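Local structure of alpha-rhamnosidase (Dictyoglomus thermophilum, 6I60) at residues 673-678 with 737-741; 665-669 with 731-735; 623-629 with 720-726; 725-729 with 765-770. The protein probably hydrolyses terminal non-reducing alpha-L-rhamnose residues from alpha-L-rhamnosides, acting as a glycoside hydrolase. All blocks are in the same frame, centred on the assembly; numbering follows the deposited sequence.

Contact 1: 673-678 with 737-741; sequences LKEKAY and KVQDV
Val741 meets the hairpin through both of its methyls. CG1 lies at the edge of the Tyr678 ring, in its plane, 3.9 Å from Tyr678 CE1, and the two side chains cross at about a right angle. With CG2 anti to its own carbonyl carbon, Val741 carries its other methyl toward the chain at Ala677, 4.1 Å from Ala677 CA; the same CG2 is 4.2 Å from Leu673 CD1. Leu728 and Asn724 of helix 722-729 also pack on this valine.

The segment 673-678 is a tight antiparallel beta-hairpin that follows directly on helix 651-672. Lys674 and Ala677 form its hydrogen-bonded pair, and Glu675 and Lys676 make the two-residue turn. The start of helix 738-750 packs against it, with Lys737 at the N-cap position.

Polar contacts gather at the turn. The chain of Lys737, bent at chi2 (-96°), lies along Glu675 O and gives that carbonyl a weak hydrogen bond from NZ at 3.3 Å. Lys676 O points toward Asp740 O, 3.5 Å away; both are acceptors, so no bond joins them, and Thr744 OG1 hydrogen-bonds to each. The charged ends of Lys676 and Asp740 stay apart, NZ to OD1 5.4 Å.

Contact 2: 665-669 with 731-735; sequences KSAFN and NLVPE
Lys665 meets Leu732 through the root of its side chain, its CB 4.1 Å from Leu732 CD2. Here the last turns of helix 651-672 lie against the loop that joins helix 722-729 to helix 738-750, inside the six-hairpin glycosidase domain. That loop opens with Asn731, which leaves helix 722-729 with positive phi. Leu732 N then probably bonds back to Pro727 O, and the Leu732 side chain folds onto Pro727. Beyond CB, the lysine chain runs alongside the loop, and its NZ ends 6.4 Å from Glu735 OE1, too far for a salt bridge, though the opposite charges may attract weakly. Earlier on the same helix, Tyr656, Glu659 and Leu660 line the site of a bound 2-(2-ethoxyethoxy)ethanol, about 12 Å from the Lys665 side chain.

One turn on, Phe668 extends with CG anti to the backbone N (chi1 -178°), which brings one face of its ring under Leu732. Leu732 CD1 sits over that face, 3.9 Å from the ring centroid and 20° off the normal, a CH-pi contact. Phe672 meets the same ring edge-to-face.

Asn669 closes the segment with the polar part of the contact. Its OD1 accepts from Tyr678 OH, and this second bond fixes which way round the amide is turned. ND2 thereby faces the loop, beside Pro734 CD at 3.8 Å, and donates to Leu732 O at 2.6 Å, almost in line with the carbonyl (C=O...N 169°) and in the plane of the amide.

Contact 3: 623-629 with 720-726; sequences DNSGELT and SQTLNTL
Asp623 and Ser720 meet through their polar ends: Ser720 OG donates a hydrogen bond to Asp623 OD2, modelled so short that its exact length is doubtful. Beside this bond Leu723 fills the middle of the contact. Its CD1 rests on Asp623 CB at 3.9 Å, while CD2 reaches Ser625 CB and Leu628 CD1, both at 3.7 Å. Further along, Leu726 CD2 packs on Thr629, 3.8 Å from Thr629 CA and close to its CG2 methyl.

The starts of two helices, 626-648 and 722-729, are thus set side by side in the six-hairpin glycosidase domain, each with its leading turn facing the other.

Side-chain hydrogen bonds within each segment position these groups. Ser720 OG lies between its own N and carbonyl carbon (chi1 70°), where it can reach both Asp623 and Leu723 N; from the latter it accepts at 3.1 Å, a bond that caps helix 722-729. Within its own segment, Ser625 OG donates to Asp623 OD1 at 3.0 Å, arriving from above the carboxylate plane, so the two carboxylate oxygens are held separately. Ser625 O in turn takes two bonds, from Thr629 N and from Thr629 OG1.

Farther out, Gln615 adds a weak bond to Asp623 OD1. Phe668 and Phe672 of helix 651-672 cover Leu628, and helix 761-773 reaches the contact with Val762 on Thr629 and Ala763 on Leu726.

Contact 4: 725-729 with 765-770; sequences TLPLY and RYIFDV
Tyr729 is the knob of this helix pair, set in a hole formed by Arg765, Tyr766, Asp769 and Val770. Its ring stands over the edge of Tyr766 in a T-shaped (edge-to-face) stack, centroids 4.4 Å apart and planes at 54°. Tyr766 CD1 lies over the centre of the Tyr729 face, and Val770 CG2 and Asp769 CB line the Tyr729 edge. At chi1 -176° the Tyr729 side chain extends away from its own N and across helix 761-773; the axes of the two short segments are 9.1 Å apart and cross at 59°, within the helical six-hairpin domain.

The tight side continues along the ring's edge and back to the helix. Val770 wedges its CG2 between the Tyr729 backbone and Thr725 O, 3.4 Å from that oxygen, with CG1 against Leu728 CB. Thr725 CG2 packs on Ile767 CD1 at 3.7 Å.

The looser side lies around the phenol OH of Tyr729, a residue partly exposed as a whole; Arg765 and Asp769 beside it are buried, in a long salt bridge (NH1 to OD2 3.8 Å). The OH stops 3.6 Å from Arg765 NH1, and a water hydrogen-bonds to Tyr729 OH at 2.9 Å, donates to Asp769 OD2, and accepts weakly from Arg765 NH1. Both charged residues have other partners, Arg765 in Glu515 and Tyr571, Asp769 in Arg832.

With no direct hydrogen bond between the segments, the helices are held by fit of shape and ring contact. The water gives the phenol a partner and joins it indirectly to both charges, held mainly from outside the two segments.

In the fold
All four contacts lie in the six-hairpin glycosidase domain, on one side of the chain's centre, with contact centres 10 to 15 Å apart. Contacts 1 and 2 are nearest at about 10 Å, and contacts 3 and 4 follow at about 11 Å. Helix 722-729 is the common piece: it supplies a segment to contacts 3 and 4, its following loop to contact 2, and its side chains back contact 1. Along the chain come helix 626-648, helix 651-672, the hairpin 673-678, an unmodelled stretch (681-716), then helices 722-729, 738-750 and 761-773. Contacts 1, 2 and 3 alternate along the chain, each joining a part before that stretch to one after it; contact 4 starts where contact 3 ends.

Contact 1: 673-678 with 737-741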
loop_
_atom_site.group_PDB
_atom_site.type_symbol
_atom_site.label_atom_id
_atom_site.label_comp_id
_atom_site.label_asym_id
_atom_site.label_seq_id
_atom_site.Cartn_x
_atom_site.Cartn_y
_atom_site.Cartn_z
ATOM N N LEU A 673 35.744 1.893 -8.629
ATOM C CA LEU A 673 36.089 2.963 -9.559
ATOM C C LEU A 673 37.306 2.559 -10.384
ATOM O O LEU A 673 38.378 2.289 -9.831
ATOM C CB LEU A 673 36.357 4.261 -8.801
ATOM C CG LEU A 673 36.568 5.507 -9.663
ATOM C CD1 LEU A 673 35.287 5.880 -10.392
ATOM C CD2 LEU A 673 37.063 6.662 -8.812
ATOM N N LYS A 674 37.142 2.519 -11.714
ATOM C CA LYS A 674 38.186 2.067 -12.639
ATOM C C LYS A 674 38.432 3.165 -13.673
ATOM O O LYS A 674 37.894 3.117 -14.782
ATOM C CB LYS A 674 37.796 0.744 -13.304
ATOM C CG LYS A 674 37.579 -0.407 -12.337
ATOM C CD LYS A 674 38.826 -0.689 -11.521
ATOM C CE LYS A 674 38.510 -1.567 -10.321
ATOM N NZ LYS A 674 39.410 -1.279 -9.168
ATOM N N GLU A 675 39.242 4.155 -13.297
ATOM C CA GLU A 675 39.747 5.170 -14.219
ATOM C C GLU A 675 38.642 6.002 -14.860
ATOM O O GLU A 675 38.579 7.218 -14.653
ATOM C CB GLU A 675 40.602 4.519 -15.309
ATOM C CG GLU A 675 41.156 5.504 -16.326
ATOM C CD GLU A 675 42.376 4.971 -17.052
ATOM O OE1 GLU A 675 42.726 5.526 -18.117
ATOM O OE2 GLU A 675 42.986 3.999 -16.559
ATOM N N LYS A 676 37.777 5.369 -15.655
ATOM C CA LYS A 676 36.739 6.086 -16.380
ATOM C C LYS A 676 35.326 5.591 -16.107
ATOM O O LYS A 676 34.372 6.242 -16.548
ATOM C CB LYS A 676 37.004 6.022 -17.894
ATOM C CG LYS A 676 37.684 7.262 -18.454
ATOM C CD LYS A 676 38.054 7.081 -19.918
ATOM C CE LYS A 676 38.292 8.421 -20.598
ATOM N NZ LYS A 676 37.911 8.388 -22.037
ATOM N N ALA A 677 35.157 4.478 -15.401
ATOM C CA ALA A 677 33.832 3.952 -15.103
ATOM C C ALA A 677 33.945 3.004 -13.916
ATOM O O ALA A 677 35.024 2.819 -13.345
ATOM C CB ALA A 677 33.223 3.255 -16.323
ATOM N N TYR A 678 32.816 2.406 -13.548
ATOM C CA TYR A 678 32.755 1.428 -12.471
ATOM C C TYR A 678 32.660 0.025 -13.057
ATOM O O TYR A 678 32.002 -0.187 -14.080
ATOM C CB TYR A 678 31.558 1.695 -11.553
ATOM C CG TYR A 678 31.715 2.911 -10.665
ATOM C CD1 TYR A 678 31.603 4.195 -11.184
ATOM C CD2 TYR A 678 31.971 2.774 -9.305
ATOM C CE1 TYR A 678 31.746 5.310 -10.377
ATOM C CE2 TYR A 678 32.115 3.883 -8.490
ATOM C CZ TYR A 678 32.001 5.148 -9.030
ATOM O OH TYR A 678 32.145 6.255 -8.225
ATOM N N LYS A 737 35.895 12.822 -11.497
ATOM C CA LYS A 737 35.530 11.693 -12.339
ATOM C C LYS A 737 34.059 11.666 -12.729
ATOM O O LYS A 737 33.659 10.778 -13.488
ATOM C CB LYS A 737 35.882 10.370 -11.639
ATOM C CG LYS A 737 37.363 10.190 -11.344
ATOM C CD LYS A 737 38.044 9.375 -12.431
ATOM C CE LYS A 737 39.559 9.476 -12.341
ATOM N NZ LYS A 737 40.180 8.177 -11.964
ATOM N N VAL A 738 33.245 12.607 -12.242
ATOM C CA VAL A 738 31.811 12.559 -12.511
ATOM C C VAL A 738 31.533 12.756 -13.996
ATOM O O VAL A 738 30.686 12.067 -14.577
ATOM C CB VAL A 738 31.068 13.600 -11.652
ATOM C CG1 VAL A 738 29.572 13.542 -11.921
ATOM C CG2 VAL A 738 31.350 13.367 -10.181
ATOM N N GLN A 739 32.242 13.688 -14.636
ATOM C CA GLN A 739 31.993 13.960 -16.049
ATOM C C GLN A 739 32.341 12.764 -16.924
ATOM O O GLN A 739 31.708 12.551 -17.965
ATOM C CB GLN A 739 32.783 15.191 -16.497
ATOM C CG GLN A 739 32.059 16.508 -16.276
ATOM C CD GLN A 739 30.572 16.408 -16.551
ATOM O OE1 GLN A 739 29.755 16.451 -15.632
ATOM N NE2 GLN A 739 30.215 16.273 -17.823
ATOM N N ASP A 740 33.332 11.969 -16.521
ATOM C CA ASP A 740 33.729 10.820 -17.326
ATOM C C ASP A 740 32.854 9.605 -17.040
ATOM O O ASP A 740 32.522 8.848 -17.959
ATOM C CB ASP A 740 35.202 10.498 -17.078
ATOM C CG ASP A 740 36.086 11.729 -17.163
ATOM O OD1 ASP A 740 36.680 11.962 -18.239
ATOM O OD2 ASP A 740 36.181 12.467 -16.158
ATOM N N VAL A 741 32.468 9.407 -15.779
ATOM C CA VAL A 741 31.592 8.290 -15.441
ATOM C C VAL A 741 30.200 8.510 -16.019
ATOM O O VAL A 741 29.582 7.582 -16.557
ATOM C CB VAL A 741 31.552 8.095 -13.914
ATOM C CG1 VAL A 741 30.436 7.138 -13.522
ATOM C CG2 VAL A 741 32.897 7.590 -13.414
#

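Contact 2: 665-669 with 731-735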
loop_
_atom_site.group_PDB
_atom_site.type_symbol
_atom_site.label_atom_id
_atom_site.label_comp_id
_atom_site.label_asym_id
_atom_site.label_seq_id
_atom_site.Cartn_x
_atom_site.Cartn_y
_atom_site.Cartn_z
ATOM N N LYS A 665 31.784 4.948 1.105
ATOM C CA LYS A 665 32.182 5.670 -0.097
ATOM C C LYS A 665 33.631 5.379 -0.479
ATOM O O LYS A 665 33.912 4.904 -1.585
ATOM C CB LYS A 665 31.970 7.169 0.137
ATOM C CG LYS A 665 32.455 8.080 -0.968
ATOM C CD LYS A 665 31.724 9.414 -0.906
ATOM C CE LYS A 665 32.607 10.564 -1.369
ATOM N NZ LYS A 665 33.201 11.315 -0.223
ATOM N N SER A 666 34.569 5.666 0.429
ATOM C CA SER A 666 35.985 5.520 0.098
ATOM C C SER A 666 36.342 4.068 -0.195
ATOM O O SER A 666 37.178 3.791 -1.063
ATOM C CB SER A 666 36.854 6.069 1.229
ATOM O OG SER A 666 36.409 5.606 2.491
ATOM N N ALA A 667 35.720 3.127 0.515
ATOM C CA ALA A 667 35.926 1.716 0.214
ATOM C C ALA A 667 35.165 1.288 -1.034
ATOM O O ALA A 667 35.623 0.399 -1.763
ATOM C CB ALA A 667 35.511 0.857 1.409
ATOM N N PHE A 668 34.009 1.905 -1.291
ATOM C CA PHE A 668 33.263 1.633 -2.517
ATOM C C PHE A 668 34.061 2.046 -3.745
ATOM O O PHE A 668 34.088 1.326 -4.750
ATOM C CB PHE A 668 31.920 2.367 -2.469
ATOM C CG PHE A 668 31.039 2.136 -3.659
ATOM C CD1 PHE A 668 31.062 3.010 -4.734
ATOM C CD2 PHE A 668 30.157 1.069 -3.687
ATOM C CE1 PHE A 668 30.242 2.810 -5.825
ATOM C CE2 PHE A 668 29.333 0.865 -4.777
ATOM C CZ PHE A 668 29.376 1.738 -5.849
ATOM N N ASN A 669 34.725 3.203 -3.680
ATOM C CA ASN A 669 35.484 3.702 -4.822
ATOM C C ASN A 669 36.794 2.954 -5.011
ATOM O O ASN A 669 37.237 2.768 -6.150
ATOM C CB ASN A 669 35.753 5.197 -4.658
ATOM C CG ASN A 669 34.562 6.049 -5.046
ATOM O OD1 ASN A 669 33.822 5.713 -5.972
ATOM N ND2 ASN A 669 34.367 7.157 -4.339
ATOM N N ASN A 731 25.872 9.906 -5.294
ATOM C CA ASN A 731 27.014 10.799 -5.495
ATOM C C ASN A 731 28.255 10.287 -4.759
ATOM O O ASN A 731 28.869 10.983 -3.947
ATOM C CB ASN A 731 26.665 12.232 -5.081
ATOM C CG ASN A 731 25.798 12.936 -6.109
ATOM O OD1 ASN A 731 25.375 14.075 -5.907
ATOM N ND2 ASN A 731 25.529 12.258 -7.223
ATOM N N LEU A 732 28.612 9.042 -5.063
ATOM C CA LEU A 732 29.851 8.446 -4.586
ATOM C C LEU A 732 31.016 8.674 -5.539
ATOM O O LEU A 732 32.152 8.329 -5.196
ATOM C CB LEU A 732 29.665 6.942 -4.366
ATOM C CG LEU A 732 28.418 6.524 -3.590
ATOM C CD1 LEU A 732 28.140 5.039 -3.766
ATOM C CD2 LEU A 732 28.593 6.870 -2.126
ATOM N N VAL A 733 30.762 9.237 -6.712
ATOM C CA VAL A 733 31.817 9.448 -7.705
ATOM C C VAL A 733 32.669 10.637 -7.274
ATOM O O VAL A 733 32.113 11.682 -6.897
ATOM C CB VAL A 733 31.212 9.679 -9.087
ATOM C CG1 VAL A 733 32.272 9.511 -10.166
ATOM C CG2 VAL A 733 30.040 8.733 -9.326
ATOM N N PRO A 734 33.997 10.518 -7.293
ATOM C CA PRO A 734 34.841 11.685 -7.022
ATOM C C PRO A 734 34.576 12.794 -8.029
ATOM O O PRO A 734 34.265 12.544 -9.196
ATOM C CB PRO A 734 36.265 11.134 -7.154
ATOM C CG PRO A 734 36.126 9.668 -6.895
ATOM C CD PRO A 734 34.787 9.285 -7.452
ATOM N N GLU A 735 34.708 14.036 -7.557
ATOM C CA GLU A 735 34.383 15.197 -8.383
ATOM C C GLU A 735 35.232 15.258 -9.646
ATOM O O GLU A 735 34.786 15.797 -10.666
ATOM C CB GLU A 735 34.556 16.477 -7.563
ATOM C CG GLU A 735 35.818 16.501 -6.702
ATOM C CD GLU A 735 35.621 15.863 -5.332
ATOM O OE1 GLU A 735 34.869 14.869 -5.231
ATOM O OE2 GLU A 735 36.226 16.355 -4.354
#

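Contact 3: 623-629 with 720-726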
loop_
_atom_site.group_PDB
_atom_site.type_symbol
_atom_site.label_atom_id
_atom_site.label_comp_id
_atom_site.label_asym_id
_atom_site.label_seq_id
_atom_site.Cartn_x
_atom_site.Cartn_y
_atom_site.Cartn_z
ATOM N N ASP A 623 26.160 -8.232 -15.166
ATOM C CA ASP A 623 27.341 -7.398 -14.997
ATOM C C ASP A 623 28.116 -7.709 -13.723
ATOM O O ASP A 623 29.082 -7.002 -13.418
ATOM C CB ASP A 623 26.940 -5.921 -15.007
ATOM C CG ASP A 623 25.663 -5.661 -14.231
ATOM O OD1 ASP A 623 25.108 -6.621 -13.656
ATOM O OD2 ASP A 623 25.214 -4.497 -14.195
ATOM N N ASN A 624 27.721 -8.746 -12.982
ATOM C CA ASN A 624 28.337 -9.086 -11.698
ATOM C C ASN A 624 28.346 -7.876 -10.767
ATOM O O ASN A 624 29.361 -7.531 -10.155
ATOM C CB ASN A 624 29.747 -9.644 -11.893
ATOM C CG ASN A 624 29.741 -11.097 -12.316
ATOM O OD1 ASN A 624 28.696 -11.645 -12.672
ATOM N ND2 ASN A 624 30.907 -11.731 -12.279
ATOM N N SER A 625 27.189 -7.223 -10.669
ATOM C CA SER A 625 27.034 -5.991 -9.911
ATOM C C SER A 625 26.414 -6.213 -8.538
ATOM O O SER A 625 26.147 -5.239 -7.829
ATOM C CB SER A 625 26.187 -4.991 -10.703
ATOM O OG SER A 625 24.879 -5.495 -10.933
ATOM N N GLY A 626 26.184 -7.467 -8.147
ATOM C CA GLY A 626 25.519 -7.727 -6.879
ATOM C C GLY A 626 26.258 -7.143 -5.689
ATOM O O GLY A 626 25.641 -6.582 -4.780
ATOM N N GLU A 627 27.588 -7.264 -5.678
ATOM C CA GLU A 627 28.366 -6.714 -4.573
ATOM C C GLU A 627 28.396 -5.189 -4.609
ATOM O O GLU A 627 28.560 -4.549 -3.564
ATOM C CB GLU A 627 29.787 -7.285 -4.591
ATOM C CG GLU A 627 30.695 -6.708 -5.669
ATOM C CD GLU A 627 30.310 -7.162 -7.067
ATOM O OE1 GLU A 627 29.910 -8.336 -7.223
ATOM O OE2 GLU A 627 30.404 -6.342 -8.008
ATOM N N LEU A 628 28.239 -4.591 -5.792
ATOM C CA LEU A 628 28.144 -3.139 -5.893
ATOM C C LEU A 628 26.771 -2.659 -5.442
ATOM O O LEU A 628 26.657 -1.684 -4.692
ATOM C CB LEU A 628 28.423 -2.694 -7.330
ATOM C CG LEU A 628 28.677 -1.208 -7.599
ATOM C CD1 LEU A 628 29.836 -1.032 -8.562
ATOM C CD2 LEU A 628 27.430 -0.525 -8.137
ATOM N N THR A 629 25.715 -3.339 -5.896
ATOM C CA THR A 629 24.367 -3.034 -5.426
ATOM C C THR A 629 24.244 -3.217 -3.918
ATOM O O THR A 629 23.563 -2.428 -3.254
ATOM C CB THR A 629 23.344 -3.917 -6.147
ATOM O OG1 THR A 629 23.694 -4.019 -7.541
ATOM C CG2 THR A 629 21.950 -3.337 -6.036
ATOM N N SER A 720 28.302 -1.652 -17.124
ATOM C CA SER A 720 26.887 -1.659 -17.455
ATOM C C SER A 720 26.246 -0.345 -17.021
ATOM O O SER A 720 26.885 0.520 -16.416
ATOM C CB SER A 720 26.191 -2.850 -16.797
ATOM O OG SER A 720 26.115 -2.673 -15.393
ATOM N N GLN A 721 24.959 -0.200 -17.348
ATOM C CA GLN A 721 24.200 0.938 -16.844
ATOM C C GLN A 721 24.002 0.836 -15.336
ATOM O O GLN A 721 24.124 1.836 -14.619
ATOM C CB GLN A 721 22.850 1.027 -17.554
ATOM C CG GLN A 721 22.921 1.583 -18.962
ATOM C CD GLN A 721 21.631 1.374 -19.731
ATOM O OE1 GLN A 721 20.577 1.127 -19.143
ATOM N NE2 GLN A 721 21.707 1.470 -21.054
ATOM N N THR A 722 23.697 -0.367 -14.842
ATOM C CA THR A 722 23.514 -0.563 -13.407
ATOM C C THR A 722 24.770 -0.180 -12.636
ATOM O O THR A 722 24.688 0.401 -11.547
ATOM C CB THR A 722 23.127 -2.018 -13.127
ATOM O OG1 THR A 722 21.906 -2.331 -13.814
ATOM C CG2 THR A 722 22.939 -2.259 -11.636
ATOM N N LEU A 723 25.944 -0.470 -13.199
ATOM C CA LEU A 723 27.202 -0.197 -12.516
ATOM C C LEU A 723 27.509 1.290 -12.398
ATOM O O LEU A 723 28.403 1.655 -11.629
ATOM C CB LEU A 723 28.354 -0.901 -13.236
ATOM C CG LEU A 723 28.458 -2.419 -13.051
ATOM C CD1 LEU A 723 29.360 -3.035 -14.111
ATOM C CD2 LEU A 723 28.958 -2.761 -11.656
ATOM N N ASN A 724 26.800 2.152 -13.120
ATOM C CA ASN A 724 27.128 3.571 -13.144
ATOM C C ASN A 724 26.050 4.476 -12.564
ATOM O O ASN A 724 26.390 5.511 -11.988
ATOM C CB ASN A 724 27.433 4.021 -14.582
ATOM C CG ASN A 724 28.899 3.864 -14.943
ATOM O OD1 ASN A 724 29.745 3.658 -14.076
ATOM N ND2 ASN A 724 29.204 3.962 -16.230
ATOM N N THR A 725 24.766 4.127 -12.702
ATOM C CA THR A 725 23.718 4.980 -12.144
ATOM C C THR A 725 23.709 4.938 -10.622
ATOM O O THR A 725 23.325 5.924 -9.980
ATOM C CB THR A 725 22.342 4.573 -12.678
ATOM O OG1 THR A 725 21.942 3.330 -12.087
ATOM C CG2 THR A 725 22.371 4.422 -14.182
ATOM N N LEU A 726 24.127 3.816 -10.029
ATOM C CA LEU A 726 24.045 3.685 -8.574
ATOM C C LEU A 726 25.030 4.603 -7.856
ATOM O O LEU A 726 24.594 5.371 -6.980
ATOM C CB LEU A 726 24.215 2.215 -8.173
ATOM C CG LEU A 726 22.917 1.417 -8.026
ATOM C CD1 LEU A 726 22.267 1.195 -9.380
ATOM C CD2 LEU A 726 23.174 0.089 -7.335
#

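Contact 4: 725-729 with 765-770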
loop_
_atom_site.group_PDB
_atom_site.type_symbol
_atom_site.label_atom_id
_atom_site.label_comp_id
_atom_site.label_asym_id
_atom_site.label_seq_id
_atom_site.Cartn_x
_atom_site.Cartn_y
_atom_site.Cartn_z
ATOM N N THR A 725 24.766 4.127 -12.702
ATOM C CA THR A 725 23.718 4.980 -12.144
ATOM C C THR A 725 23.709 4.938 -10.622
ATOM O O THR A 725 23.325 5.924 -9.980
ATOM C CB THR A 725 22.342 4.573 -12.678
ATOM O OG1 THR A 725 21.942 3.330 -12.087
ATOM C CG2 THR A 725 22.371 4.422 -14.182
ATOM N N LEU A 726 24.127 3.816 -10.029
ATOM C CA LEU A 726 24.045 3.685 -8.574
ATOM C C LEU A 726 25.030 4.603 -7.856
ATOM O O LEU A 726 24.594 5.371 -6.980
ATOM C CB LEU A 726 24.215 2.215 -8.173
ATOM C CG LEU A 726 22.917 1.417 -8.026
ATOM C CD1 LEU A 726 22.267 1.195 -9.380
ATOM C CD2 LEU A 726 23.174 0.089 -7.335
ATOM N N PRO A 727 26.336 4.597 -8.157
ATOM C CA PRO A 727 27.224 5.566 -7.497
ATOM C C PRO A 727 26.945 7.005 -7.894
ATOM O O PRO A 727 27.277 7.917 -7.126
ATOM C CB PRO A 727 28.627 5.124 -7.938
ATOM C CG PRO A 727 28.408 4.421 -9.220
ATOM C CD PRO A 727 27.086 3.723 -9.082
ATOM N N LEU A 728 26.343 7.240 -9.063
ATOM C CA LEU A 728 25.969 8.590 -9.466
ATOM C C LEU A 728 24.704 9.080 -8.772
ATOM O O LEU A 728 24.491 10.293 -8.685
ATOM C CB LEU A 728 25.777 8.656 -10.983
ATOM C CG LEU A 728 27.028 8.922 -11.820
ATOM C CD1 LEU A 728 26.764 8.608 -13.284
ATOM C CD2 LEU A 728 27.496 10.359 -11.649
ATOM N N TYR A 729 23.862 8.167 -8.282
ATOM C CA TYR A 729 22.658 8.573 -7.565
ATOM C C TYR A 729 23.006 9.125 -6.188
ATOM O O TYR A 729 22.684 10.273 -5.863
ATOM C CB TYR A 729 21.692 7.391 -7.449
ATOM C CG TYR A 729 20.372 7.748 -6.804
ATOM C CD1 TYR A 729 19.358 8.349 -7.540
ATOM C CD2 TYR A 729 20.141 7.490 -5.458
ATOM C CE1 TYR A 729 18.152 8.682 -6.956
ATOM C CE2 TYR A 729 18.936 7.820 -4.863
ATOM C CZ TYR A 729 17.944 8.416 -5.617
ATOM O OH TYR A 729 16.742 8.747 -5.035
ATOM N N ARG A 765 14.908 2.132 -10.822
ATOM C CA ARG A 765 14.357 3.108 -9.891
ATOM C C ARG A 765 15.214 4.366 -9.789
ATOM O O ARG A 765 14.700 5.423 -9.405
ATOM C CB ARG A 765 14.194 2.464 -8.510
ATOM C CG ARG A 765 13.406 3.292 -7.507
ATOM C CD ARG A 765 14.275 3.684 -6.324
ATOM N NE ARG A 765 13.641 4.688 -5.475
ATOM C CZ ARG A 765 13.739 5.999 -5.665
ATOM N NH1 ARG A 765 14.444 6.473 -6.685
ATOM N NH2 ARG A 765 13.131 6.839 -4.838
ATOM N N TYR A 766 16.502 4.287 -10.137
ATOM C CA TYR A 766 17.408 5.418 -9.994
ATOM C C TYR A 766 17.875 6.017 -11.313
ATOM O O TYR A 766 18.360 7.152 -11.311
ATOM C CB TYR A 766 18.651 5.011 -9.186
ATOM C CG TYR A 766 18.357 4.405 -7.832
ATOM C CD1 TYR A 766 17.871 5.184 -6.789
ATOM C CD2 TYR A 766 18.577 3.054 -7.592
ATOM C CE1 TYR A 766 17.607 4.634 -5.547
ATOM C CE2 TYR A 766 18.316 2.495 -6.354
ATOM C CZ TYR A 766 17.831 3.288 -5.335
ATOM O OH TYR A 766 17.569 2.735 -4.102
ATOM N N ILE A 767 17.743 5.296 -12.429
ATOM C CA ILE A 767 18.369 5.740 -13.671
ATOM C C ILE A 767 17.704 7.008 -14.199
ATOM O O ILE A 767 18.382 7.910 -14.705
ATOM C CB ILE A 767 18.351 4.610 -14.717
ATOM C CG1 ILE A 767 18.998 5.079 -16.021
ATOM C CG2 ILE A 767 16.932 4.120 -14.961
ATOM C CD1 ILE A 767 19.747 3.991 -16.757
ATOM N N PHE A 768 16.378 7.109 -14.084
ATOM C CA PHE A 768 15.690 8.278 -14.624
ATOM C C PHE A 768 16.031 9.535 -13.834
ATOM O O PHE A 768 16.188 10.615 -14.414
ATOM C CB PHE A 768 14.181 8.043 -14.636
ATOM C CG PHE A 768 13.749 6.955 -15.569
ATOM C CD1 PHE A 768 13.627 7.198 -16.924
ATOM C CD2 PHE A 768 13.474 5.686 -15.092
ATOM C CE1 PHE A 768 13.234 6.196 -17.789
ATOM C CE2 PHE A 768 13.080 4.680 -15.949
ATOM C CZ PHE A 768 12.959 4.935 -17.300
ATOM N N ASP A 769 16.152 9.412 -12.509
ATOM C CA ASP A 769 16.509 10.564 -11.690
ATOM C C ASP A 769 17.966 10.968 -11.885
ATOM O O ASP A 769 18.298 12.153 -11.769
ATOM C CB ASP A 769 16.232 10.266 -10.217
ATOM C CG ASP A 769 14.749 10.241 -9.896
ATOM O OD1 ASP A 769 14.022 11.147 -10.357
ATOM O OD2 ASP A 769 14.309 9.317 -9.179
ATOM N N VAL A 770 18.845 10.008 -12.180
ATOM C CA VAL A 770 20.256 10.330 -12.374
ATOM C C VAL A 770 20.440 11.192 -13.619
ATOM O O VAL A 770 21.116 12.227 -13.581
ATOM C CB VAL A 770 21.100 9.043 -12.446
ATOM C CG1 VAL A 770 22.418 9.311 -13.157
ATOM C CG2 VAL A 770 21.356 8.493 -11.050
HETATM O O HOH W 1 14.336 9.799 -6.304
#